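Local atomic coordinates of C-domain type II peptide synthetase (Streptomyces globisporus, PDB entry 4ZNM), a protein that belongs to the condensation-domain family of nonribosomal peptide synthetases and has the two-lobed fold of the CoA-dependent acyltransferase clan. Residues L20-E25 against F347-P352; V39-P44 against D405-V410; A274-L279 against S369-V374. All coordinates share one frame; numbering follows the deposited sequence.

Interaction 1: L20-E25 against F347-P352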
ATOM      1  N   LEU A  20     -15.292 -14.050  -1.262  1.00 36.89           N
ATOM      2  CA  LEU A  20     -14.295 -13.084  -0.808  1.00 32.29           C
ATOM      3  C   LEU A  20     -12.968 -13.648  -1.235  1.00 30.73           C
ATOM      4  O   LEU A  20     -12.747 -14.873  -1.150  1.00 27.26           O
ATOM      5  CB  LEU A  20     -14.301 -12.864   0.705  1.00 30.58           C
ATOM      6  CG  LEU A  20     -15.486 -12.184   1.383  1.00 34.71           C
ATOM      7  CD1 LEU A  20     -15.278 -12.180   2.904  1.00 36.69           C
ATOM      8  CD2 LEU A  20     -15.654 -10.781   0.885  1.00 31.17           C
ATOM      9  N   SER A  21     -12.077 -12.775  -1.668  1.00 25.86           N
ATOM     10  CA  SER A  21     -10.703 -13.185  -1.933  1.00 28.49           C
ATOM     11  C   SER A  21      -9.995 -13.585  -0.639  1.00 30.80           C
ATOM     12  O   SER A  21     -10.450 -13.244   0.445  1.00 27.27           O
ATOM     13  CB  SER A  21      -9.939 -12.053  -2.580  1.00 25.22           C
ATOM     14  OG  SER A  21      -9.818 -10.954  -1.680  1.00 24.61           O
ATOM     15  N   PHE A  22      -8.857 -14.271  -0.752  1.00 28.24           N
ATOM     16  CA  PHE A  22      -8.014 -14.526   0.400  1.00 28.02           C
ATOM     17  C   PHE A  22      -7.595 -13.222   1.066  1.00 23.49           C
ATOM     18  O   PHE A  22      -7.593 -13.124   2.309  1.00 23.85           O
ATOM     19  CB  PHE A  22      -6.780 -15.342  -0.002  1.00 23.76           C
ATOM     20  CG  PHE A  22      -7.071 -16.776  -0.331  1.00 24.72           C
ATOM     21  CD1 PHE A  22      -8.019 -17.500   0.382  1.00 43.98           C
ATOM     22  CD2 PHE A  22      -6.372 -17.422  -1.329  1.00 31.74           C
ATOM     23  CE1 PHE A  22      -8.269 -18.821   0.097  1.00 48.43           C
ATOM     24  CE2 PHE A  22      -6.623 -18.753  -1.624  1.00 38.25           C
ATOM     25  CZ  PHE A  22      -7.568 -19.452  -0.904  1.00 42.67           C
ATOM     26  N   HIS A  23      -7.296 -12.193   0.276  1.00 22.18           N
ATOM     27  CA  HIS A  23      -6.934 -10.949   0.886  1.00 23.29           C
ATOM     28  C   HIS A  23      -8.107 -10.383   1.696  1.00 22.04           C
ATOM     29  O   HIS A  23      -7.922  -9.855   2.774  1.00 23.20           O
ATOM     30  CB  HIS A  23      -6.503  -9.931  -0.149  1.00 24.80           C
ATOM     31  CG  HIS A  23      -6.205  -8.592   0.437  1.00 24.59           C
ATOM     32  ND1 HIS A  23      -5.163  -8.382   1.321  1.00 32.63           N
ATOM     33  CD2 HIS A  23      -6.828  -7.396   0.294  1.00 27.60           C
ATOM     34  CE1 HIS A  23      -5.140  -7.107   1.674  1.00 30.79           C
ATOM     35  NE2 HIS A  23      -6.135  -6.486   1.065  1.00 24.06           N
ATOM     36  N   GLN A  24      -9.304 -10.458   1.147  1.00 22.43           N
ATOM     37  CA  GLN A  24     -10.476  -9.934   1.839  1.00 23.66           C
ATOM     38  C   GLN A  24     -10.763 -10.760   3.123  1.00 24.04           C
ATOM     39  O   GLN A  24     -11.193 -10.204   4.136  1.00 24.79           O
ATOM     40  CB  GLN A  24     -11.664  -9.917   0.882  1.00 23.19           C
ATOM     41  CG  GLN A  24     -11.498  -8.779  -0.150  1.00 22.18           C
ATOM     42  CD  GLN A  24     -12.449  -8.842  -1.328  1.00 22.29           C
ATOM     43  OE1 GLN A  24     -13.082  -9.862  -1.575  1.00 26.63           O
ATOM     44  NE2 GLN A  24     -12.515  -7.740  -2.096  1.00 26.36           N
ATOM     45  N   GLU A  25     -10.510 -12.064   3.080  1.00 24.60           N
ATOM     46  CA  GLU A  25     -10.551 -12.906   4.295  1.00 27.93           C
ATOM     47  C   GLU A  25      -9.586 -12.415   5.380  1.00 27.74           C
ATOM     48  O   GLU A  25      -9.918 -12.361   6.576  1.00 26.03           O
ATOM     49  CB  GLU A  25     -10.189 -14.358   3.976  1.00 32.94           C
ATOM     50  CG  GLU A  25     -11.261 -15.146   3.298  1.00 43.90           C
ATOM     51  CD  GLU A  25     -10.885 -16.619   3.091  1.00 46.69           C
ATOM     52  OE1 GLU A  25      -9.827 -17.099   3.592  1.00 49.37           O
ATOM     53  OE2 GLU A  25     -11.678 -17.292   2.404  1.00 39.89           O
ATOM     54  N   PHE A 347      -2.049 -15.468   3.479  1.00 26.51           N
ATOM     55  CA  PHE A 347      -1.889 -15.467   4.918  1.00 26.26           C
ATOM     56  C   PHE A 347      -3.070 -16.112   5.658  1.00 27.23           C
ATOM     57  O   PHE A 347      -2.867 -16.764   6.670  1.00 27.42           O
ATOM     58  CB  PHE A 347      -1.675 -14.040   5.435  1.00 25.54           C
ATOM     59  CG  PHE A 347      -1.270 -13.983   6.886  1.00 25.31           C
ATOM     60  CD1 PHE A 347      -2.124 -13.491   7.837  1.00 25.67           C
ATOM     61  CD2 PHE A 347      -0.031 -14.436   7.291  1.00 24.94           C
ATOM     62  CE1 PHE A 347      -1.751 -13.432   9.185  1.00 26.28           C
ATOM     63  CE2 PHE A 347       0.344 -14.375   8.626  1.00 27.15           C
ATOM     64  CZ  PHE A 347      -0.522 -13.878   9.566  1.00 27.31           C
ATOM     65  N   SER A 348      -4.296 -15.930   5.165  1.00 30.09           N
ATOM     66  CA  SER A 348      -5.469 -16.474   5.847  1.00 35.81           C
ATOM     67  C   SER A 348      -5.426 -18.012   5.886  1.00 36.68           C
ATOM     68  O   SER A 348      -5.994 -18.628   6.790  1.00 34.53           O
ATOM     69  CB  SER A 348      -6.764 -15.995   5.173  1.00 36.02           C
ATOM     70  OG  SER A 348      -6.872 -16.575   3.888  1.00 34.34           O
ATOM     71  N   ARG A 349      -4.711 -18.616   4.942  1.00 35.52           N
ATOM     72  CA  ARG A 349      -4.463 -20.061   4.941  1.00 40.31           C
ATOM     73  C   ARG A 349      -3.221 -20.486   5.737  1.00 40.33           C
ATOM     74  O   ARG A 349      -3.117 -21.623   6.195  1.00 43.68           O
ATOM     75  CB  ARG A 349      -4.317 -20.566   3.494  1.00 40.92           C
ATOM     76  CG  ARG A 349      -5.630 -20.591   2.706  1.00 53.42           C
ATOM     77  CD  ARG A 349      -6.667 -21.549   3.311  1.00 62.30           C
ATOM     78  NE  ARG A 349      -7.979 -21.408   2.673  1.00 66.34           N
ATOM     79  CZ  ARG A 349      -8.391 -22.109   1.618  1.00 64.61           C
ATOM     80  NH1 ARG A 349      -9.605 -21.897   1.116  1.00 64.29           N
ATOM     81  NH2 ARG A 349      -7.592 -23.013   1.055  1.00 64.96           N
ATOM     82  N   LEU A 350      -2.267 -19.582   5.868  1.00 36.28           N
ATOM     83  CA  LEU A 350      -1.050 -19.882   6.602  1.00 31.09           C
ATOM     84  C   LEU A 350      -1.281 -19.785   8.113  1.00 36.63           C
ATOM     85  O   LEU A 350      -0.818 -20.618   8.857  1.00 33.50           O
ATOM     86  CB  LEU A 350       0.067 -18.934   6.185  1.00 30.76           C
ATOM     87  CG  LEU A 350       1.321 -18.893   7.068  1.00 29.60           C
ATOM     88  CD1 LEU A 350       1.884 -20.293   7.199  1.00 40.03           C
ATOM     89  CD2 LEU A 350       2.377 -17.959   6.523  1.00 40.07           C
ATOM     90  N   ILE A 351      -1.993 -18.762   8.570  1.00 28.15           N
ATOM     91  CA  ILE A 351      -2.001 -18.447   9.992  1.00 30.35           C
ATOM     92  C   ILE A 351      -2.588 -19.587  10.861  1.00 30.89           C
ATOM     93  O   ILE A 351      -2.123 -19.802  11.970  1.00 34.89           O
ATOM     94  CB  ILE A 351      -2.730 -17.110  10.252  1.00 28.63           C
ATOM     95  CG1 ILE A 351      -2.706 -16.777  11.731  1.00 36.42           C
ATOM     96  CG2 ILE A 351      -4.148 -17.129   9.737  1.00 30.14           C
ATOM     97  CD1 ILE A 351      -1.375 -16.344  12.217  1.00 32.83           C
ATOM     98  N   PRO A 352      -3.575 -20.343  10.356  1.00 35.38           N
ATOM     99  CA  PRO A 352      -4.060 -21.419  11.232  1.00 37.06           C
ATOM    100  C   PRO A 352      -2.983 -22.474  11.498  1.00 41.11           C
ATOM    101  O   PRO A 352      -3.098 -23.207  12.471  1.00 41.42           O
ATOM    102  CB  PRO A 352      -5.238 -22.026  10.445  1.00 37.17           C
ATOM    103  CG  PRO A 352      -5.552 -21.037   9.366  1.00 38.83           C
ATOM    104  CD  PRO A 352      -4.236 -20.381   9.046  1.00 36.90           C
TER
HETATM  105  O   HOH W   1      -4.936 -14.053   3.045  1.00 23.29           O

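Interaction 2: V39-P44 against D405-V410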
ATOM      1  N   VAL A  39     -16.001   1.576  11.229  1.00 26.71           N
ATOM      2  CA  VAL A  39     -14.554   1.728  11.131  1.00 25.73           C
ATOM      3  C   VAL A  39     -13.890   0.465  10.576  1.00 25.97           C
ATOM      4  O   VAL A  39     -14.547  -0.528  10.264  1.00 27.67           O
ATOM      5  CB  VAL A  39     -13.942   2.092  12.493  1.00 30.41           C
ATOM      6  CG1 VAL A  39     -14.565   3.308  13.013  1.00 30.38           C
ATOM      7  CG2 VAL A  39     -14.141   0.998  13.482  1.00 32.93           C
ATOM      8  N   GLY A  40     -12.579   0.539  10.421  1.00 24.41           N
ATOM      9  CA  GLY A  40     -11.792  -0.581   9.953  1.00 23.97           C
ATOM     10  C   GLY A  40     -11.908  -0.809   8.459  1.00 23.23           C
ATOM     11  O   GLY A  40     -12.413   0.035   7.722  1.00 22.85           O
ATOM     12  N   PRO A  41     -11.480  -1.977   8.003  1.00 23.09           N
ATOM     13  CA  PRO A  41     -11.349  -2.256   6.567  1.00 22.34           C
ATOM     14  C   PRO A  41     -12.650  -2.270   5.772  1.00 23.13           C
ATOM     15  O   PRO A  41     -12.563  -2.111   4.563  1.00 21.94           O
ATOM     16  CB  PRO A  41     -10.691  -3.636   6.530  1.00 22.56           C
ATOM     17  CG  PRO A  41     -10.851  -4.205   7.907  1.00 23.45           C
ATOM     18  CD  PRO A  41     -10.955  -3.063   8.851  1.00 23.63           C
ATOM     19  N   PHE A  42     -13.814  -2.433   6.414  1.00 23.66           N
ATOM     20  CA  PHE A  42     -15.061  -2.365   5.684  1.00 23.97           C
ATOM     21  C   PHE A  42     -15.789  -1.051   5.976  1.00 24.14           C
ATOM     22  O   PHE A  42     -16.949  -0.861   5.620  1.00 24.59           O
ATOM     23  CB  PHE A  42     -15.908  -3.611   6.005  1.00 25.06           C
ATOM     24  CG  PHE A  42     -15.195  -4.859   5.639  1.00 24.92           C
ATOM     25  CD1 PHE A  42     -15.217  -5.311   4.336  1.00 26.08           C
ATOM     26  CD2 PHE A  42     -14.407  -5.522   6.570  1.00 25.20           C
ATOM     27  CE1 PHE A  42     -14.502  -6.429   3.954  1.00 24.34           C
ATOM     28  CE2 PHE A  42     -13.692  -6.666   6.211  1.00 26.65           C
ATOM     29  CZ  PHE A  42     -13.733  -7.120   4.903  1.00 24.65           C
ATOM     30  N   GLY A  43     -15.081  -0.134   6.624  1.00 23.80           N
ATOM     31  CA  GLY A  43     -15.590   1.201   6.825  1.00 23.87           C
ATOM     32  C   GLY A  43     -15.137   2.156   5.716  1.00 22.78           C
ATOM     33  O   GLY A  43     -14.325   1.810   4.848  1.00 21.95           O
ATOM     34  N   PRO A  44     -15.625   3.390   5.767  1.00 22.83           N
ATOM     35  CA  PRO A  44     -15.462   4.378   4.686  1.00 21.99           C
ATOM     36  C   PRO A  44     -14.100   5.047   4.680  1.00 25.01           C
ATOM     37  O   PRO A  44     -13.873   5.814   3.758  1.00 22.11           O
ATOM     38  CB  PRO A  44     -16.555   5.405   4.977  1.00 22.61           C
ATOM     39  CG  PRO A  44     -16.739   5.343   6.473  1.00 26.15           C
ATOM     40  CD  PRO A  44     -16.446   3.898   6.882  1.00 24.29           C
ATOM     41  N   ASP A 405      -7.271   4.518   6.437  1.00 20.95           N
ATOM     42  CA  ASP A 405      -7.300   3.699   7.648  1.00 19.38           C
ATOM     43  C   ASP A 405      -6.252   2.573   7.626  1.00 20.42           C
ATOM     44  O   ASP A 405      -6.050   1.900   6.614  1.00 22.42           O
ATOM     45  CB  ASP A 405      -8.732   3.150   7.799  1.00 21.38           C
ATOM     46  CG  ASP A 405      -8.908   2.229   8.994  1.00 31.91           C
ATOM     47  OD1 ASP A 405      -9.315   2.732  10.075  1.00 26.40           O
ATOM     48  OD2 ASP A 405      -8.679   1.005   8.836  1.00 29.07           O
ATOM     49  N   ILE A 406      -5.571   2.386   8.743  1.00 20.03           N
ATOM     50  CA  ILE A 406      -4.821   1.167   9.030  1.00 18.63           C
ATOM     51  C   ILE A 406      -5.641   0.357  10.039  1.00 21.61           C
ATOM     52  O   ILE A 406      -5.845   0.819  11.157  1.00 24.26           O
ATOM     53  CB  ILE A 406      -3.423   1.462   9.590  1.00 22.45           C
ATOM     54  CG1 ILE A 406      -2.561   2.138   8.547  1.00 22.37           C
ATOM     55  CG2 ILE A 406      -2.712   0.129  10.037  1.00 22.64           C
ATOM     56  CD1 ILE A 406      -1.237   2.646   9.122  1.00 25.31           C
ATOM     57  N   PRO A 407      -6.125  -0.841   9.641  1.00 20.49           N
ATOM     58  CA  PRO A 407      -7.083  -1.574  10.475  1.00 24.38           C
ATOM     59  C   PRO A 407      -6.625  -1.726  11.924  1.00 27.94           C
ATOM     60  O   PRO A 407      -7.424  -1.468  12.849  1.00 28.19           O
ATOM     61  CB  PRO A 407      -7.184  -2.947   9.773  1.00 26.46           C
ATOM     62  CG  PRO A 407      -6.957  -2.604   8.330  1.00 26.97           C
ATOM     63  CD  PRO A 407      -5.911  -1.518   8.350  1.00 24.30           C
ATOM     64  N   ASP A 408      -5.369  -2.113  12.136  1.00 25.63           N
ATOM     65  CA  ASP A 408      -4.881  -2.324  13.514  1.00 24.21           C
ATOM     66  C   ASP A 408      -3.382  -2.536  13.527  1.00 25.67           C
ATOM     67  O   ASP A 408      -2.906  -3.651  13.594  1.00 27.35           O
ATOM     68  CB  ASP A 408      -5.612  -3.521  14.158  1.00 25.59           C
ATOM     69  CG  ASP A 408      -5.500  -3.559  15.701  1.00 37.68           C
ATOM     70  OD1 ASP A 408      -4.644  -2.877  16.294  1.00 32.17           O
ATOM     71  OD2 ASP A 408      -6.272  -4.322  16.329  1.00 37.49           O
ATOM     72  N   GLY A 409      -2.640  -1.447  13.468  1.00 20.92           N
ATOM     73  CA  GLY A 409      -1.192  -1.524  13.518  1.00 25.23           C
ATOM     74  C   GLY A 409      -0.473  -0.318  12.976  1.00 20.18           C
ATOM     75  O   GLY A 409      -1.065   0.746  12.757  1.00 26.24           O
ATOM     76  N   VAL A 410       0.824  -0.490  12.799  1.00 24.73           N
ATOM     77  CA  VAL A 410       1.707   0.560  12.281  1.00 20.75           C
ATOM     78  C   VAL A 410       2.139   0.120  10.893  1.00 26.84           C
ATOM     79  O   VAL A 410       2.446  -1.059  10.684  1.00 26.10           O
ATOM     80  CB  VAL A 410       2.916   0.767  13.204  1.00 25.15           C
ATOM     81  CG1 VAL A 410       3.897   1.744  12.621  1.00 25.74           C
ATOM     82  CG2 VAL A 410       2.449   1.233  14.567  1.00 21.63           C
TER
HETATM   83  O   HOH W   2     -11.706   3.581  10.202  1.00 26.55           O

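Interaction 3: A274-L279 against S369-V374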
ATOM      1  N   ALA A 274      16.333  -4.442   6.173  1.00 25.44           N
ATOM      2  CA  ALA A 274      17.438  -4.738   7.109  1.00 23.60           C
ATOM      3  C   ALA A 274      17.645  -3.638   8.128  1.00 23.75           C
ATOM      4  O   ALA A 274      17.832  -3.917   9.318  1.00 24.82           O
ATOM      5  CB  ALA A 274      18.745  -4.967   6.352  1.00 29.22           C
ATOM      6  N   ALA A 275      17.674  -2.384   7.665  1.00 25.98           N
ATOM      7  CA  ALA A 275      17.860  -1.258   8.577  1.00 23.99           C
ATOM      8  C   ALA A 275      16.711  -1.202   9.595  1.00 23.19           C
ATOM      9  O   ALA A 275      16.907  -0.804  10.749  1.00 23.31           O
ATOM     10  CB  ALA A 275      17.948   0.048   7.825  1.00 25.64           C
ATOM     11  N   TYR A 276      15.511  -1.569   9.168  1.00 24.51           N
ATOM     12  CA  TYR A 276      14.357  -1.587  10.097  1.00 23.59           C
ATOM     13  C   TYR A 276      14.575  -2.636  11.188  1.00 23.70           C
ATOM     14  O   TYR A 276      14.276  -2.420  12.372  1.00 30.67           O
ATOM     15  CB  TYR A 276      13.056  -1.863   9.347  1.00 21.19           C
ATOM     16  CG  TYR A 276      11.830  -1.684  10.196  1.00 23.99           C
ATOM     17  CD1 TYR A 276      11.627  -0.505  10.883  1.00 23.42           C
ATOM     18  CD2 TYR A 276      10.880  -2.689  10.314  1.00 22.82           C
ATOM     19  CE1 TYR A 276      10.524  -0.319  11.661  1.00 23.29           C
ATOM     20  CE2 TYR A 276       9.744  -2.500  11.087  1.00 26.68           C
ATOM     21  CZ  TYR A 276       9.576  -1.299  11.742  1.00 19.93           C
ATOM     22  OH  TYR A 276       8.480  -1.053  12.526  1.00 26.51           O
ATOM     23  N   GLN A 277      15.120  -3.771  10.789  1.00 25.73           N
ATOM     24  CA  GLN A 277      15.400  -4.828  11.749  1.00 22.72           C
ATOM     25  C   GLN A 277      16.431  -4.373  12.752  1.00 27.34           C
ATOM     26  O   GLN A 277      16.301  -4.634  13.970  1.00 23.81           O
ATOM     27  CB  GLN A 277      15.865  -6.087  11.036  1.00 25.31           C
ATOM     28  CG  GLN A 277      14.786  -6.667  10.179  1.00 27.85           C
ATOM     29  CD  GLN A 277      15.140  -8.011   9.621  1.00 42.51           C
ATOM     30  OE1 GLN A 277      14.847  -9.044  10.220  1.00 60.64           O
ATOM     31  NE2 GLN A 277      15.755  -8.012   8.460  1.00 34.88           N
ATOM     32  N   VAL A 278      17.455  -3.687  12.258  1.00 23.32           N
ATOM     33  CA  VAL A 278      18.477  -3.137  13.138  1.00 25.17           C
ATOM     34  C   VAL A 278      17.820  -2.169  14.120  1.00 26.27           C
ATOM     35  O   VAL A 278      18.109  -2.188  15.315  1.00 26.30           O
ATOM     36  CB  VAL A 278      19.620  -2.466  12.348  1.00 24.79           C
ATOM     37  CG1 VAL A 278      20.601  -1.770  13.263  1.00 25.71           C
ATOM     38  CG2 VAL A 278      20.395  -3.503  11.573  1.00 25.18           C
ATOM     39  N   LEU A 279      16.938  -1.321  13.617  1.00 25.45           N
ATOM     40  CA  LEU A 279      16.236  -0.368  14.470  1.00 23.56           C
ATOM     41  C   LEU A 279      15.418  -1.085  15.548  1.00 26.53           C
ATOM     42  O   LEU A 279      15.476  -0.706  16.697  1.00 25.91           O
ATOM     43  CB  LEU A 279      15.294   0.508  13.657  1.00 24.65           C
ATOM     44  CG  LEU A 279      14.415   1.499  14.445  1.00 29.58           C
ATOM     45  CD1 LEU A 279      15.257   2.593  15.089  1.00 27.42           C
ATOM     46  CD2 LEU A 279      13.389   2.094  13.539  1.00 28.27           C
ATOM     47  N   SER A 369       3.656  -3.982  13.601  1.00 23.16           N
ATOM     48  CA  SER A 369       4.030  -3.126  12.504  1.00 23.09           C
ATOM     49  C   SER A 369       4.345  -3.949  11.268  1.00 22.22           C
ATOM     50  O   SER A 369       4.746  -5.119  11.338  1.00 24.76           O
ATOM     51  CB  SER A 369       5.231  -2.257  12.876  1.00 27.52           C
ATOM     52  OG  SER A 369       6.419  -3.016  12.798  1.00 29.08           O
ATOM     53  N   VAL A 370       4.108  -3.315  10.135  1.00 22.07           N
ATOM     54  CA  VAL A 370       4.369  -3.869   8.825  1.00 21.77           C
ATOM     55  C   VAL A 370       5.347  -2.943   8.088  1.00 21.60           C
ATOM     56  O   VAL A 370       5.222  -1.723   8.154  1.00 23.42           O
ATOM     57  CB  VAL A 370       3.063  -3.989   8.008  1.00 22.02           C
ATOM     58  CG1 VAL A 370       3.324  -4.584   6.660  1.00 26.78           C
ATOM     59  CG2 VAL A 370       2.025  -4.838   8.732  1.00 22.59           C
ATOM     60  N   PHE A 371       6.258  -3.518   7.330  1.00 21.67           N
ATOM     61  CA  PHE A 371       7.218  -2.734   6.563  1.00 22.62           C
ATOM     62  C   PHE A 371       7.131  -3.188   5.114  1.00 21.46           C
ATOM     63  O   PHE A 371       7.508  -4.303   4.798  1.00 23.10           O
ATOM     64  CB  PHE A 371       8.616  -2.913   7.138  1.00 21.67           C
ATOM     65  CG  PHE A 371       9.638  -1.900   6.640  1.00 22.54           C
ATOM     66  CD1 PHE A 371      10.293  -2.083   5.443  1.00 22.82           C
ATOM     67  CD2 PHE A 371       9.956  -0.795   7.404  1.00 24.11           C
ATOM     68  CE1 PHE A 371      11.233  -1.151   4.989  1.00 26.76           C
ATOM     69  CE2 PHE A 371      10.896   0.142   6.970  1.00 23.84           C
ATOM     70  CZ  PHE A 371      11.537  -0.043   5.757  1.00 22.21           C
ATOM     71  N   GLN A 372       6.594  -2.332   4.246  1.00 22.48           N
ATOM     72  CA  GLN A 372       6.308  -2.729   2.870  1.00 30.28           C
ATOM     73  C   GLN A 372       6.903  -1.822   1.831  1.00 29.28           C
ATOM     74  O   GLN A 372       7.004  -0.627   2.021  1.00 29.68           O
ATOM     75  CB  GLN A 372       4.790  -2.797   2.615  1.00 30.89           C
ATOM     76  CG  GLN A 372       4.091  -1.549   2.159  1.00 45.33           C
ATOM     77  CD  GLN A 372       2.678  -1.834   1.673  1.00 54.96           C
ATOM     78  OE1 GLN A 372       1.719  -1.359   2.254  1.00 62.75           O
ATOM     79  NE2 GLN A 372       2.551  -2.599   0.592  1.00 60.59           N
ATOM     80  N   ALA A 373       7.219  -2.421   0.698  1.00 32.57           N
ATOM     81  CA  ALA A 373       7.506  -1.683  -0.516  1.00 30.59           C
ATOM     82  C   ALA A 373       6.221  -1.621  -1.322  1.00 27.85           C
ATOM     83  O   ALA A 373       5.536  -2.605  -1.497  1.00 27.77           O
ATOM     84  CB  ALA A 373       8.638  -2.363  -1.317  1.00 31.63           C
ATOM     85  N   VAL A 374       5.891  -0.442  -1.803  1.00 29.17           N
ATOM     86  CA  VAL A 374       4.786  -0.275  -2.716  1.00 30.54           C
ATOM     87  C   VAL A 374       5.088  -1.014  -4.004  1.00 30.40           C
ATOM     88  O   VAL A 374       6.155  -0.852  -4.592  1.00 28.24           O
ATOM     89  CB  VAL A 374       4.532   1.219  -3.006  1.00 36.50           C
ATOM     90  CG1 VAL A 374       3.433   1.381  -4.031  1.00 45.68           C
ATOM     91  CG2 VAL A 374       4.146   1.933  -1.755  1.00 35.34           C
TER

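Interaction 1: L20-E25 against F347-P352
Phe22 and Arg349 both place CG anti to the carbonyl carbon, beside the backbone N (chi1 -72° in each), and a further bend at chi2 brings the arginine round to the phenyl ring. The rim of that ring, at CE1, points at one face of the guanidinium; Phe22 CE1 sits 3.5 Å from Arg349 NH1, with the two planes steeply inclined at 71°. Nearer the backbone, Arg349 CG lies over a face of the same ring. Beside this pair, Ser348 OG donates to Glu25 OE1 at 3.0 Å, reaching the anti side of the carboxylate and 27° out of its plane. A water also joins the two backbones, accepting from Ser348 N at 2.9 Å and donating weakly to Phe22 O. The start of helix 22-28 is fixed by a capping box: Ser21 OG takes Gln24 N at 2.9 Å, while Gln24 OE1 takes Ser21 N at 3.1 Å. The other carboxylate oxygen, Glu25 OE2, makes a salt bridge with Arg201 of helix 193-203. With one oxygen held by a hydroxyl and the other by a guanidinium, and with Arg349 NE 4.8 Å from OE1, Glu25 is probably ionised and its rotation restrained.

Interaction 2: V39-P44 against D405-V410
Gly40 and Pro407 bring their backbones together, CA to CA 4.8 Å, where a tight turn meets an irregular connection: Gly43 N donates to Gly40 O at 2.9 Å, closing a type I beta turn with Pro41 and Phe42 at its corners. Gly40 enters this turn with a positive phi of 77°. Asp405 lies against it, its CG swung opposite the backbone N (chi1 178°), which puts OD2 3.7 Å from Gly40 CA. A water accepts from Gly40 N at 3.2 Å; it also lies by Asp405 OD1, but too close for that link to be more than doubtful. Lys240 is the stronger partner of Asp405 OD1, in a salt bridge, and the same amine binds the carbonyls of Ile406 and Pro407. Next to the carboxylate the two prolines meet obliquely, Pro41 CD 3.9 Å from Pro407 CB; Pro41 also touches Leu27 of helix 22-28, and Pro407 touches Phe30. Gly43 O accepts from His156, the first histidine of the segment (HHTAADA) matching the family's HHxxxDG signature. The contact sets the approach to N-lobe strand 47-55 against the chain returning from strand 388-392 to the C-lobe sheet, a crossover between lobes characteristic of condensation domains.

Interaction 3: A274-L279 against S369-V374
Tyr276 meets strand 366-373 in two ways, through its hydroxyl and through the flat of its ring. At the far end, Tyr276 OH and Ser369 OG share a hydrogen bond of 2.9 Å in which either may donate; the serine oxygen lies at the ring's edge, close to its plane. Farther back, the tyrosine forms an offset stack with Phe371, the centroids 4.8 Å apart and the planes inclined by 25°. The closest approach, 3.5 Å from Tyr276 CG to Phe371 CD2, sets the rim of the phenylalanine over a tyrosine face. In return Tyr276 CB makes a CH-pi contact over the face of the Phe371 ring, 4.1 Å from its centroid. Both aromatic side chains run opposite their own backbone N (chi1 -171° in Tyr276, -166° in Phe371), and they lie roughly antiparallel to each other.

Strand alternation supplies the next layer: Ser369 and Phe371 face the helix, whereas Val370 between them turns to the other side. Trp412, on the neighbouring strand 410-416, meets the Tyr276 ring edge-to-face and also touches Phe371, while Phe441 of helix 435-454 packs on Tyr276. The backbone at Phe371 is held by Thr293, whose hydroxyl bonds its carbonyl. This is the layered alpha/beta packing of the C-terminal lobe, with helix 268-284 laid against its mixed sheet through an aromatic cluster.

Overall arrangement
From the N terminus, 20-25 is followed by 39-44, 274-279, 347-352, 369-374 and 405-410. Interaction 1 closes a long loop that ends at helix 347-350; interaction 2, opening inside that loop, ends beyond it, so the two cross. Interaction 3 spans a shorter loop that lies wholly within that of interaction 2 but crosses interaction 1. Interactions 1 and 2 touch where Gln24 O packs 4.1 Å from Phe42 CZ. Interactions 2 and 3 join through a probable hydrogen bond, Val410 O to Val370 N at 2.9 Å, between neighbouring strands. Helix 22-28 is thus tied to helix 347-350, the loop before strand 47-55 to that before strand 410-416, and helix 268-284 to the C-lobe sheet.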